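Local coordinates for protein cytochrome C (Marichromatium purpuratum 984, PDB 5LO9) that probably oxidises thiosulfate to tetrathionate and can run the reaction in reverse, passing electrons along a chain of covalently bound c-type hemes, at residues T50-E53 / R54-G58; A103-A106 / L107-G111; A140-Y144 / S145-A149; R180-A183 / A184-T188. All coordinates share one frame; numbering follows the deposited sequence.

Overall arrangement
Interaction 1 comes first along the chain, on helix 45-57 of the first cytochrome c domain. The other three follow in the second: interaction 2 on helix 102-110, interaction 3 at the start of helix 144-156 and interaction 4 on helix 176-187. These three form one cluster: the centre of interaction 4 is about 7 Å from that of interaction 3 and about 10 Å from that of interaction 2, and it touches both. Interaction 1 stands apart, its centre about 19 Å from that of interaction 3, with no direct touch. Interactions 1 and 3 nevertheless both reach heme propionates where the two domains' hemes approach each other, consistent with an electron path across the domain boundary.

Interaction 1 (T50-E53 / R54-G58); sequences TQIE and RFRAG. With HEC (heme c), chain D; PGO (S-1,2-propanediol), chain I.
With chi1 at -73° the CG of Arg54 lies beside its own backbone N, and a bend at chi2 (-139°) carries the chain past Gln51 and under the methyl of Thr50. Thr50 CG2 then covers one face of the guanidinium, 3.7 Å above its plane and toward the rim. Gln51 bends at its own chi2 and brings its amide up to the same heme propionate that Arg54 grips. Arg54 NE donates to O1D of heme c (chain D) at 3.0 Å, and Arg54 NH2 to O2D of that heme, also at 3.0 Å and nearly straight (168°). Gln51 NE2 adds a bond to O1D of 3.1 Å. This is a helical i to i+3 pairing that lets helix 45-57 of the first cytochrome c domain hold the heme attached through Cys121 and Cys124 in the second. At the NH1 and NH2 end of the guanidinium a propanediol, probably from the crystallisation liquor, accepts from both nitrogens, while Gln59 also accepts from NH1. Arg60 donates to Gln51 OE1. One turn round, Ile52 CG2 runs alongside Arg56 CD at 4.0 Å, and the helix stops at Gly58, whose positive phi completes a Schellman motif.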
loop_
_atom_site.group_PDB
_atom_site.type_symbol
_atom_site.label_atom_id
_atom_site.label_comp_id
_atom_site.label_asym_id
_atom_site.label_seq_id
_atom_site.Cartn_x
_atom_site.Cartn_y
_atom_site.Cartn_z
ATOM N N THR A 50 -41.726 -20.193 24.369
ATOM C CA THR A 50 -42.132 -18.831 24.027
ATOM C C THR A 50 -43.059 -18.830 22.819
ATOM O O THR A 50 -44.041 -18.081 22.778
ATOM C CB THR A 50 -40.902 -17.958 23.760
ATOM O OG1 THR A 50 -40.216 -17.736 24.981
ATOM C CG2 THR A 50 -41.276 -16.594 23.166
ATOM N N GLN A 51 -42.796 -19.695 21.848
ATOM C CA GLN A 51 -43.643 -19.718 20.662
ATOM C C GLN A 51 -45.023 -20.276 20.995
ATOM O O GLN A 51 -46.026 -19.798 20.469
ATOM C CB GLN A 51 -42.982 -20.524 19.533
ATOM C CG GLN A 51 -41.711 -19.858 18.935
ATOM C CD GLN A 51 -41.893 -18.380 18.731
ATOM O OE1 GLN A 51 -42.873 -17.945 18.111
ATOM N NE2 GLN A 51 -40.984 -17.589 19.306
ATOM N N ILE A 52 -45.102 -21.312 21.829
ATOM C CA ILE A 52 -46.410 -21.796 22.255
ATOM C C ILE A 52 -47.166 -20.670 22.949
ATOM O O ILE A 52 -48.359 -20.452 22.712
ATOM C CB ILE A 52 -46.245 -23.049 23.139
ATOM C CG1 ILE A 52 -45.831 -24.240 22.259
ATOM C CG2 ILE A 52 -47.527 -23.405 23.827
ATOM C CD1 ILE A 52 -45.225 -25.419 22.989
ATOM N N GLU A 53 -46.471 -19.904 23.773
ATOM C CA GLU A 53 -47.132 -18.814 24.462
ATOM C C GLU A 53 -47.465 -17.677 23.514
ATOM O O GLU A 53 -48.433 -16.944 23.759
ATOM C CB GLU A 53 -46.269 -18.331 25.632
ATOM C CG GLU A 53 -46.390 -19.227 26.872
ATOM C CD GLU A 53 -45.250 -19.036 27.922
ATOM O OE1 GLU A 53 -44.413 -18.104 27.781
ATOM O OE2 GLU A 53 -45.199 -19.831 28.905
ATOM N N ARG A 54 -46.698 -17.515 22.427
ATOM C CA ARG A 54 -47.061 -16.498 21.433
ATOM C C ARG A 54 -48.402 -16.828 20.806
ATOM O O ARG A 54 -49.243 -15.940 20.621
ATOM C CB ARG A 54 -46.013 -16.381 20.322
ATOM C CG ARG A 54 -44.720 -15.725 20.719
ATOM C CD ARG A 54 -44.172 -14.789 19.662
ATOM N NE ARG A 54 -42.765 -14.544 19.905
ATOM C CZ ARG A 54 -42.315 -13.736 20.862
ATOM N NH1 ARG A 54 -43.147 -13.086 21.667
ATOM N NH2 ARG A 54 -41.021 -13.584 21.029
ATOM N N PHE A 55 -48.601 -18.103 20.449
ATOM C CA PHE A 55 -49.874 -18.552 19.911
ATOM C C PHE A 55 -50.996 -18.231 20.897
ATOM O O PHE A 55 -52.046 -17.710 20.515
ATOM C CB PHE A 55 -49.815 -20.053 19.660
ATOM C CG PHE A 55 -49.171 -20.464 18.381
ATOM C CD1 PHE A 55 -49.816 -20.290 17.183
ATOM C CD2 PHE A 55 -47.934 -21.092 18.384
ATOM C CE1 PHE A 55 -49.238 -20.699 16.015
ATOM C CE2 PHE A 55 -47.335 -21.496 17.209
ATOM C CZ PHE A 55 -47.975 -21.294 16.029
ATOM N N ARG A 56 -50.767 -18.514 22.181
ATOM C CA ARG A 56 -51.779 -18.316 23.214
ATOM C C ARG A 56 -52.116 -16.852 23.436
ATOM O O ARG A 56 -53.255 -16.530 23.800
ATOM C CB ARG A 56 -51.285 -18.966 24.506
ATOM C CG ARG A 56 -51.309 -20.474 24.380
ATOM C CD ARG A 56 -50.387 -21.115 25.327
ATOM N NE ARG A 56 -50.773 -21.077 26.742
ATOM C CZ ARG A 56 -51.483 -22.020 27.347
ATOM N NH1 ARG A 56 -51.922 -23.048 26.652
ATOM N NH2 ARG A 56 -51.736 -21.947 28.642
ATOM N N ALA A 57 -51.140 -15.972 23.250
ATOM C CA ALA A 57 -51.265 -14.533 23.421
ATOM C C ALA A 57 -51.823 -13.808 22.188
ATOM O O ALA A 57 -52.155 -12.614 22.270
ATOM C CB ALA A 57 -49.890 -13.969 23.781
ATOM N N GLY A 58 -51.912 -14.478 21.044
ATOM C CA GLY A 58 -52.357 -13.836 19.833
ATOM C C GLY A 58 -51.293 -13.141 19.035
ATOM O O GLY A 58 -51.623 -12.482 18.050
HETATM FE FE HEC D . -34.896 -13.697 11.672
HETATM C CHA HEC D . -37.066 -15.526 13.696
HETATM C CHB HEC D . -36.042 -15.462 8.870
HETATM C CHC HEC D . -32.629 -11.979 9.651
HETATM C CHD HEC D . -33.969 -11.747 14.406
HETATM N NA HEC D . -36.290 -15.220 11.360
HETATM C C1A HEC D . -37.040 -15.810 12.282
HETATM C C2A HEC D . -37.948 -16.838 11.745
HETATM C C3A HEC D . -37.663 -16.810 10.308
HETATM C C4A HEC D . -36.611 -15.765 10.182
HETATM C CMA HEC D . -38.307 -17.665 9.252
HETATM C CAA HEC D . -38.943 -17.722 12.454
HETATM C CBA HEC D . -38.265 -19.025 12.849
HETATM C CGA HEC D . -39.248 -19.973 13.496
HETATM O O1A HEC D . -38.806 -20.996 14.061
HETATM O O2A HEC D . -40.469 -19.698 13.436
HETATM N NB HEC D . -34.423 -13.720 9.639
HETATM C C1B HEC D . -34.974 -14.483 8.692
HETATM C C2B HEC D . -34.395 -14.245 7.345
HETATM C C3B HEC D . -33.396 -13.198 7.586
HETATM C C4B HEC D . -33.509 -12.958 9.033
HETATM C CMB HEC D . -34.779 -14.920 6.057
HETATM C CAB HEC D . -32.451 -12.528 6.630
HETATM C CBB HEC D . -33.220 -11.911 5.497
HETATM N NC HEC D . -33.536 -12.153 11.971
HETATM C C1C HEC D . -32.719 -11.629 11.065
HETATM C C2C HEC D . -31.856 -10.558 11.603
HETATM C C3C HEC D . -32.254 -10.460 13.013
HETATM C C4C HEC D . -33.309 -11.503 13.114
HETATM C CMC HEC D . -30.847 -9.773 10.823
HETATM C CAC HEC D . -31.724 -9.605 14.142
HETATM C CBC HEC D . -31.413 -8.161 13.868
HETATM N ND HEC D . -35.416 -13.644 13.681
HETATM C C1D HEC D . -34.969 -12.796 14.593
HETATM C C2D HEC D . -35.552 -13.023 15.929
HETATM C C3D HEC D . -36.458 -14.133 15.749
HETATM C C4D HEC D . -36.290 -14.441 14.302
HETATM C CMD HEC D . -35.291 -12.272 17.173
HETATM C CAD HEC D . -37.328 -14.779 16.800
HETATM C CBD HEC D . -38.747 -14.194 16.790
HETATM C CGD HEC D . -39.541 -14.619 18.008
HETATM O O1D HEC D . -40.728 -14.937 17.794
HETATM O O2D HEC D . -39.003 -14.655 19.148
HETATM C C1 PGO I . -41.372 -11.896 25.261
HETATM C C2 PGO I . -40.129 -11.751 24.364
HETATM C C3 PGO I . -40.436 -10.824 23.163
HETATM O O1 PGO I . -42.542 -11.515 24.482
HETATM O O2 PGO I . -39.623 -13.031 23.895
#

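Interaction 2 (A103-A106 / L107-G111); sequences AGRA and LAETG
The flat group that matters is the peptide carbonyl of Ala106, approached by Thr110 from both faces: the backbone N of Thr110 comes in on one side of the carbonyl plane and its hydroxyl on the other. Thr110 N reaches Ala106 O at 2.9 Å, and Thr110 OG1 donates to the same oxygen at 2.7 Å, tilted 33° out of the plane. A chi1 of 71° makes this possible, since it sets OG1 between the backbone N and the carbonyl carbon and turns it back along the helix. Gly111 N adds weak bonds to Ala106 O and to Leu107 O, near where positive phi at Gly111 takes the chain out of the helix. With an alanine in place of Thr110 the hydroxyl bond is lost, and Ala106 O would probably keep only its backbone donors, leaving the turn less firmly held. Farther back, Ala103 O and Leu107 N are 5.2 Å apart and a water bridges them, donating to Ala103 O and accepting from Leu107 N at 2.9 Å. Glu109 lays CG over Arg105 O at 3.5 Å, and its OE2 bonds Tyr185 OH. Leu107 packs on Leu118, Leu174 and Glu178, while Ala108 presses against Tyr185 and Phe186, seating this helix on helix 176-187.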
loop_
_atom_site.group_PDB
_atom_site.type_symbol
_atom_site.label_atom_id
_atom_site.label_comp_id
_atom_site.label_asym_id
_atom_site.label_seq_id
_atom_site.Cartn_x
_atom_site.Cartn_y
_atom_site.Cartn_z
ATOM N N ALA A 103 -30.311 -18.009 -5.222
ATOM C CA ALA A 103 -30.678 -16.592 -5.220
ATOM C C ALA A 103 -30.846 -16.016 -3.826
ATOM O O ALA A 103 -30.972 -14.792 -3.694
ATOM C CB ALA A 103 -31.975 -16.378 -5.975
ATOM N N GLY A 104 -30.950 -16.869 -2.809
ATOM C CA GLY A 104 -31.032 -16.408 -1.450
ATOM C C GLY A 104 -29.671 -16.275 -0.783
ATOM O O GLY A 104 -29.556 -15.577 0.236
ATOM N N ARG A 105 -28.642 -16.962 -1.304
ATOM C CA ARG A 105 -27.324 -16.936 -0.653
ATOM C C ARG A 105 -26.850 -15.510 -0.346
ATOM O O ARG A 105 -26.287 -15.250 0.727
ATOM C CB ARG A 105 -26.293 -17.672 -1.511
ATOM C CG ARG A 105 -24.846 -17.630 -1.012
ATOM C CD ARG A 105 -23.968 -18.569 -1.799
ATOM N NE ARG A 105 -22.657 -18.739 -1.190
ATOM C CZ ARG A 105 -21.639 -19.349 -1.801
ATOM N NH1 ARG A 105 -21.796 -19.833 -3.039
ATOM N NH2 ARG A 105 -20.453 -19.454 -1.197
ATOM N N ALA A 106 -27.064 -14.569 -1.264
ATOM C CA ALA A 106 -26.515 -13.245 -1.034
ATOM C C ALA A 106 -27.104 -12.647 0.225
ATOM O O ALA A 106 -26.371 -12.206 1.115
ATOM C CB ALA A 106 -26.742 -12.345 -2.230
ATOM N N LEU A 107 -28.436 -12.622 0.314
ATOM C CA LEU A 107 -29.085 -12.048 1.493
ATOM C C LEU A 107 -28.781 -12.863 2.747
ATOM O O LEU A 107 -28.537 -12.299 3.821
ATOM C CB LEU A 107 -30.600 -11.941 1.260
ATOM C CG LEU A 107 -31.042 -10.803 0.328
ATOM C CD1 LEU A 107 -32.530 -10.933 0.005
ATOM C CD2 LEU A 107 -30.760 -9.421 0.906
ATOM N N ALA A 108 -28.765 -14.189 2.634
ATOM C CA ALA A 108 -28.592 -15.011 3.830
ATOM C C ALA A 108 -27.265 -14.727 4.495
ATOM O O ALA A 108 -27.184 -14.697 5.725
ATOM C CB ALA A 108 -28.702 -16.502 3.507
ATOM N N GLU A 109 -26.212 -14.524 3.698
ATOM C CA GLU A 109 -24.840 -14.548 4.195
ATOM C C GLU A 109 -24.160 -13.185 4.235
ATOM O O GLU A 109 -23.279 -12.984 5.087
ATOM C CB GLU A 109 -23.989 -15.496 3.334
ATOM C CG GLU A 109 -24.533 -16.966 3.225
ATOM C CD GLU A 109 -24.289 -17.818 4.493
ATOM O OE1 GLU A 109 -23.649 -17.299 5.479
ATOM O OE2 GLU A 109 -24.721 -19.020 4.474
ATOM N N THR A 110 -24.595 -12.239 3.389
ATOM C CA THR A 110 -24.059 -10.880 3.328
ATOM C C THR A 110 -25.110 -9.767 3.385
ATOM O O THR A 110 -24.725 -8.593 3.410
ATOM C CB THR A 110 -23.258 -10.690 2.024
ATOM O OG1 THR A 110 -24.143 -10.658 0.872
ATOM C CG2 THR A 110 -22.305 -11.795 1.878
ATOM N N GLY A 111 -26.412 -10.083 3.325
ATOM C CA GLY A 111 -27.457 -9.071 3.492
ATOM C C GLY A 111 -27.459 -8.051 2.367
ATOM O O GLY A 111 -26.985 -8.304 1.265
HETATM O O HOH W 1 -30.100 -12.962 -2.011
#

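Interaction 3 (A140-Y144 / S145-A149); sequences AGQPY and SYLLA. With HEC (heme c), chain C.
Pro143 O is gripped by two backbone donors at the start of helix 144-156: Leu147 N, 3.0 Å away with an essentially straight N-H (179°), and, weakly, Tyr146 N. Pro143 is the N-cap residue, and its CB meets Tyr146 CB at 4.2 Å. Just before it, Gln142 turns its side chain back over the first turn. Its CB packs on Leu147 CG at 3.6 Å, and its amide runs alongside the Tyr146 ring, the two planes 41° apart, with Gln142 OE1 3.5 Å from Tyr146 CD2. Arg39 N satisfies that same OE1, which helps to fix the amide. In this cytochrome c domain the helix follows the covalent heme-attachment segment at Cys121 and Cys124, and its first turn is aimed at the junction between two hemes. Tyr146 CG stands anti to the backbone N (chi1 177°), which sends the ring out toward the propionates of heme c (chain C). Tyr146 CE1 lies 3.7 Å from CAD of that heme, whose CGD sits at the ring edge, and the hydroxyl bonds Arg60 and a propionate of the other heme. A phenylalanine here lacks that hydroxyl, and Arg60 and the second heme's propionate would probably be left without a shared partner. On the other flank, Tyr144 and Leu148 point the same way, Tyr144 CZ meeting Leu148 CD2 at 4.0 Å.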
loop_
_atom_site.group_PDB
_atom_site.type_symbol
_atom_site.label_atom_id
_atom_site.label_comp_id
_atom_site.label_asym_id
_atom_site.label_seq_id
_atom_site.Cartn_x
_atom_site.Cartn_y
_atom_site.Cartn_z
ATOM N N ALA A 140 -32.016 -23.219 9.506
ATOM C CA ALA A 140 -31.523 -24.359 8.763
ATOM C C ALA A 140 -32.408 -25.576 8.986
ATOM O O ALA A 140 -32.696 -25.958 10.129
ATOM C CB ALA A 140 -30.103 -24.650 9.196
ATOM N N GLY A 141 -32.848 -26.174 7.885
ATOM C CA GLY A 141 -33.654 -27.372 7.932
ATOM C C GLY A 141 -35.125 -27.163 8.226
ATOM O O GLY A 141 -35.898 -28.117 8.089
ATOM N N GLN A 142 -35.557 -25.952 8.563
ATOM C CA GLN A 142 -36.985 -25.711 8.667
ATOM C C GLN A 142 -37.620 -25.917 7.295
ATOM O O GLN A 142 -37.063 -25.478 6.287
ATOM C CB GLN A 142 -37.255 -24.285 9.156
ATOM C CG GLN A 142 -37.057 -24.092 10.628
ATOM C CD GLN A 142 -38.108 -24.813 11.494
ATOM O OE1 GLN A 142 -38.998 -25.513 10.996
ATOM N NE2 GLN A 142 -38.014 -24.612 12.797
ATOM N N PRO A 143 -38.782 -26.550 7.216
ATOM C CA PRO A 143 -39.428 -26.748 5.911
ATOM C C PRO A 143 -39.603 -25.440 5.151
ATOM O O PRO A 143 -39.764 -24.364 5.737
ATOM C CB PRO A 143 -40.787 -27.362 6.272
ATOM C CG PRO A 143 -40.547 -28.096 7.497
ATOM C CD PRO A 143 -39.520 -27.228 8.290
ATOM N N TYR A 144 -39.514 -25.547 3.823
ATOM C CA TYR A 144 -39.711 -24.397 2.957
ATOM C C TYR A 144 -41.044 -23.735 3.229
ATOM O O TYR A 144 -41.115 -22.518 3.436
ATOM C CB TYR A 144 -39.639 -24.832 1.498
ATOM C CG TYR A 144 -40.076 -23.787 0.460
ATOM C CD1 TYR A 144 -39.160 -22.847 -0.078
ATOM C CD2 TYR A 144 -41.383 -23.782 -0.031
ATOM C CE1 TYR A 144 -39.555 -21.925 -1.051
ATOM C CE2 TYR A 144 -41.779 -22.879 -0.992
ATOM C CZ TYR A 144 -40.874 -21.949 -1.499
ATOM O OH TYR A 144 -41.328 -21.061 -2.448
ATOM N N SER A 145 -42.115 -24.532 3.261
ATOM C CA SER A 145 -43.446 -23.966 3.450
ATOM C C SER A 145 -43.536 -23.189 4.756
ATOM O O SER A 145 -44.230 -22.164 4.818
ATOM C CB SER A 145 -44.490 -25.065 3.404
ATOM O OG SER A 145 -44.154 -26.127 4.292
ATOM N N TYR A 146 -42.855 -23.668 5.812
ATOM C CA TYR A 146 -42.937 -23.023 7.123
ATOM C C TYR A 146 -42.188 -21.698 7.141
ATOM O O TYR A 146 -42.709 -20.675 7.613
ATOM C CB TYR A 146 -42.381 -23.939 8.195
ATOM C CG TYR A 146 -42.379 -23.268 9.539
ATOM C CD1 TYR A 146 -43.561 -22.954 10.177
ATOM C CD2 TYR A 146 -41.199 -22.930 10.161
ATOM C CE1 TYR A 146 -43.568 -22.315 11.426
ATOM C CE2 TYR A 146 -41.186 -22.287 11.405
ATOM C CZ TYR A 146 -42.379 -21.977 12.017
ATOM O OH TYR A 146 -42.372 -21.350 13.231
ATOM N N LEU A 147 -40.945 -21.710 6.648
ATOM C CA LEU A 147 -40.160 -20.480 6.550
ATOM C C LEU A 147 -40.881 -19.426 5.714
ATOM O O LEU A 147 -40.942 -18.247 6.101
ATOM C CB LEU A 147 -38.782 -20.788 5.964
ATOM C CG LEU A 147 -37.847 -21.580 6.870
ATOM C CD1 LEU A 147 -36.742 -22.140 6.070
ATOM C CD2 LEU A 147 -37.303 -20.673 7.922
ATOM N N LEU A 148 -41.439 -19.824 4.568
ATOM C CA LEU A 148 -42.088 -18.840 3.714
ATOM C C LEU A 148 -43.348 -18.286 4.383
ATOM O O LEU A 148 -43.660 -17.093 4.260
ATOM C CB LEU A 148 -42.432 -19.459 2.361
ATOM C CG LEU A 148 -43.140 -18.526 1.350
ATOM C CD1 LEU A 148 -42.353 -17.218 1.101
ATOM C CD2 LEU A 148 -43.409 -19.230 0.048
ATOM N N ALA A 149 -44.085 -19.132 5.104
ATOM C CA ALA A 149 -45.267 -18.640 5.803
ATOM C C ALA A 149 -44.889 -17.577 6.838
ATOM O O ALA A 149 -45.525 -16.520 6.915
ATOM C CB ALA A 149 -46.002 -19.805 6.466
HETATM FE FE HEC C . -47.379 -27.683 16.087
HETATM C CHA HEC C . -45.947 -24.808 14.721
HETATM C CHB HEC C . -45.426 -27.276 19.003
HETATM C CHC HEC C . -49.078 -30.356 17.604
HETATM C CHD HEC C . -49.152 -28.253 13.093
HETATM N NA HEC C . -45.944 -26.308 16.754
HETATM C C1A HEC C . -45.507 -25.236 16.060
HETATM C C2A HEC C . -44.493 -24.429 16.799
HETATM C C3A HEC C . -44.362 -25.165 18.056
HETATM C C4A HEC C . -45.290 -26.309 17.919
HETATM C CMA HEC C . -43.466 -24.795 19.183
HETATM C CAA HEC C . -43.751 -23.169 16.397
HETATM C CBA HEC C . -42.439 -23.627 15.789
HETATM C CGA HEC C . -41.385 -22.558 15.584
HETATM O O1A HEC C . -40.396 -22.861 14.875
HETATM O O2A HEC C . -41.494 -21.428 16.106
HETATM N NB HEC C . -47.258 -28.638 17.936
HETATM C C1B HEC C . -46.421 -28.339 18.934
HETATM C C2B HEC C . -46.597 -29.206 20.105
HETATM C C3B HEC C . -47.674 -30.116 19.707
HETATM C C4B HEC C . -48.018 -29.669 18.348
HETATM C CMB HEC C . -45.816 -29.158 21.368
HETATM C CAB HEC C . -48.298 -31.206 20.518
HETATM C CBB HEC C . -48.855 -30.588 21.792
HETATM N NC HEC C . -48.829 -29.044 15.457
HETATM C C1C HEC C . -49.385 -30.008 16.202
HETATM C C2C HEC C . -50.376 -30.802 15.450
HETATM C C3C HEC C . -50.385 -30.199 14.122
HETATM C C4C HEC C . -49.382 -29.125 14.244
HETATM C CMC HEC C . -51.157 -31.958 15.962
HETATM C CAC HEC C . -51.187 -30.552 12.904
HETATM C CBC HEC C . -52.645 -30.622 13.213
HETATM N ND HEC C . -47.532 -26.708 14.253
HETATM C C1D HEC C . -48.283 -27.087 13.214
HETATM C C2D HEC C . -48.165 -26.186 12.061
HETATM C C3D HEC C . -47.228 -25.169 12.510
HETATM C C4D HEC C . -46.905 -25.580 13.902
HETATM C CMD HEC C . -48.855 -26.283 10.741
HETATM C CAD HEC C . -46.813 -23.961 11.725
HETATM C CBD HEC C . -47.634 -22.830 12.347
HETATM C CGD HEC C . -47.385 -21.515 11.672
HETATM O O1D HEC C . -47.499 -20.440 12.330
HETATM O O2D HEC C . -47.101 -21.577 10.464
#

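Interaction 4 (R180-A183 / A184-T188); sequences RALA and AYFAT
Leu182 and Phe186 sit one turn apart on helix 176-187, and Leu182 CD2 touches the ring at Phe186 CE2, 4.3 Å away. The ring also turns its edge to the Leu182 backbone: Leu182 O lies near the ring plane, 3.4 Å from Phe186 CD2. Phe186 CG is beside its own backbone N (chi1 -81°), which swings the ring back toward the preceding turn. Tyr185 takes a different course, its CG anti to the backbone N (chi1 -180°), and the two neighbouring aromatic rings still meet, because Tyr185 CD2 stands 3.9 Å above the centre of one face of Phe186. Four backbone bonds hold the turns in place, among them Phe186 N to Leu182 O at 3.1 Å, where the donor comes from above the carbonyl plane, and Tyr185 N to Ala181 O at 2.7 Å. Ala183 meets Tyr144 and Leu147 of helix 144-156, and Ala181 lies against Ala103 of helix 102-110. Arg180 stretches along the helix surface over Tyr144 and Leu148, with its charge paired to Asp177. Leu182 touches a heme c, and both Leu182 and Phe186 rest on Cys121, one of its thioether cysteines. This is the C-terminal helix of a class I cytochrome c fold, packed against the N-terminal helix 102-110, the pairing that characterises the family.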
loop_
_atom_site.group_PDB
_atom_site.type_symbol
_atom_site.label_atom_id
_atom_site.label_comp_id
_atom_site.label_asym_id
_atom_site.label_seq_id
_atom_site.Cartn_x
_atom_site.Cartn_y
_atom_site.Cartn_z
ATOM N N ARG A 180 -39.069 -16.356 -1.204
ATOM C CA ARG A 180 -38.997 -17.739 -1.659
ATOM C C ARG A 180 -37.555 -18.220 -1.703
ATOM O O ARG A 180 -37.235 -19.300 -1.173
ATOM C CB ARG A 180 -39.675 -17.890 -3.027
ATOM C CG ARG A 180 -41.208 -17.757 -2.974
ATOM C CD ARG A 180 -41.854 -17.995 -4.325
ATOM N NE ARG A 180 -41.834 -16.762 -5.107
ATOM C CZ ARG A 180 -42.774 -15.810 -5.054
ATOM N NH1 ARG A 180 -43.846 -15.925 -4.247
ATOM N NH2 ARG A 180 -42.629 -14.720 -5.809
ATOM N N ALA A 181 -36.653 -17.389 -2.234
ATOM C CA ALA A 181 -35.271 -17.825 -2.360
ATOM C C ALA A 181 -34.650 -18.076 -0.994
ATOM O O ALA A 181 -33.982 -19.095 -0.788
ATOM C CB ALA A 181 -34.475 -16.790 -3.136
ATOM N N LEU A 182 -34.875 -17.152 -0.052
ATOM C CA LEU A 182 -34.384 -17.303 1.313
ATOM C C LEU A 182 -34.977 -18.528 1.968
ATOM O O LEU A 182 -34.318 -19.196 2.765
ATOM C CB LEU A 182 -34.704 -16.057 2.127
ATOM C CG LEU A 182 -33.787 -14.892 1.725
ATOM C CD1 LEU A 182 -34.341 -13.556 2.071
ATOM C CD2 LEU A 182 -32.483 -15.042 2.416
ATOM N N ALA A 183 -36.239 -18.808 1.706
ATOM C CA ALA A 183 -36.819 -19.995 2.306
ATOM C C ALA A 183 -36.209 -21.244 1.705
ATOM O O ALA A 183 -35.891 -22.203 2.421
ATOM C CB ALA A 183 -38.324 -19.981 2.126
ATOM N N ALA A 184 -36.019 -21.250 0.389
ATOM C CA ALA A 184 -35.406 -22.425 -0.231
ATOM C C ALA A 184 -33.956 -22.582 0.212
ATOM O O ALA A 184 -33.515 -23.693 0.529
ATOM C CB ALA A 184 -35.501 -22.330 -1.752
ATOM N N TYR A 185 -33.221 -21.470 0.287
ATOM C CA TYR A 185 -31.839 -21.525 0.721
ATOM C C TYR A 185 -31.736 -22.158 2.096
ATOM O O TYR A 185 -31.051 -23.166 2.278
ATOM C CB TYR A 185 -31.238 -20.116 0.735
ATOM C CG TYR A 185 -29.790 -20.102 1.174
ATOM C CD1 TYR A 185 -28.759 -20.282 0.264
ATOM C CD2 TYR A 185 -29.458 -19.982 2.514
ATOM C CE1 TYR A 185 -27.422 -20.303 0.676
ATOM C CE2 TYR A 185 -28.146 -20.003 2.930
ATOM C CZ TYR A 185 -27.123 -20.175 2.007
ATOM O OH TYR A 185 -25.808 -20.187 2.435
ATOM N N PHE A 186 -32.460 -21.623 3.069
ATOM C CA PHE A 186 -32.281 -22.129 4.428
ATOM C C PHE A 186 -32.917 -23.496 4.593
ATOM O O PHE A 186 -32.444 -24.298 5.405
ATOM C CB PHE A 186 -32.828 -21.134 5.460
ATOM C CG PHE A 186 -31.871 -20.029 5.754
ATOM C CD1 PHE A 186 -30.678 -20.297 6.421
ATOM C CD2 PHE A 186 -32.119 -18.737 5.318
ATOM C CE1 PHE A 186 -29.765 -19.286 6.682
ATOM C CE2 PHE A 186 -31.221 -17.728 5.565
ATOM C CZ PHE A 186 -30.034 -17.998 6.249
ATOM N N ALA A 187 -33.962 -23.797 3.828
ATOM C CA ALA A 187 -34.540 -25.134 3.897
ATOM C C ALA A 187 -33.559 -26.200 3.408
ATOM O O ALA A 187 -33.608 -27.346 3.868
ATOM C CB ALA A 187 -35.843 -25.171 3.105
ATOM N N THR A 188 -32.636 -25.844 2.510
ATOM C CA THR A 188 -31.654 -26.802 2.005
ATOM C C THR A 188 -30.298 -26.690 2.712
ATOM O O THR A 188 -29.288 -27.097 2.131
ATOM C CB THR A 188 -31.451 -26.665 0.489
ATOM O OG1 THR A 188 -30.909 -25.377 0.162
ATOM C CG2 THR A 188 -32.765 -26.804 -0.242
#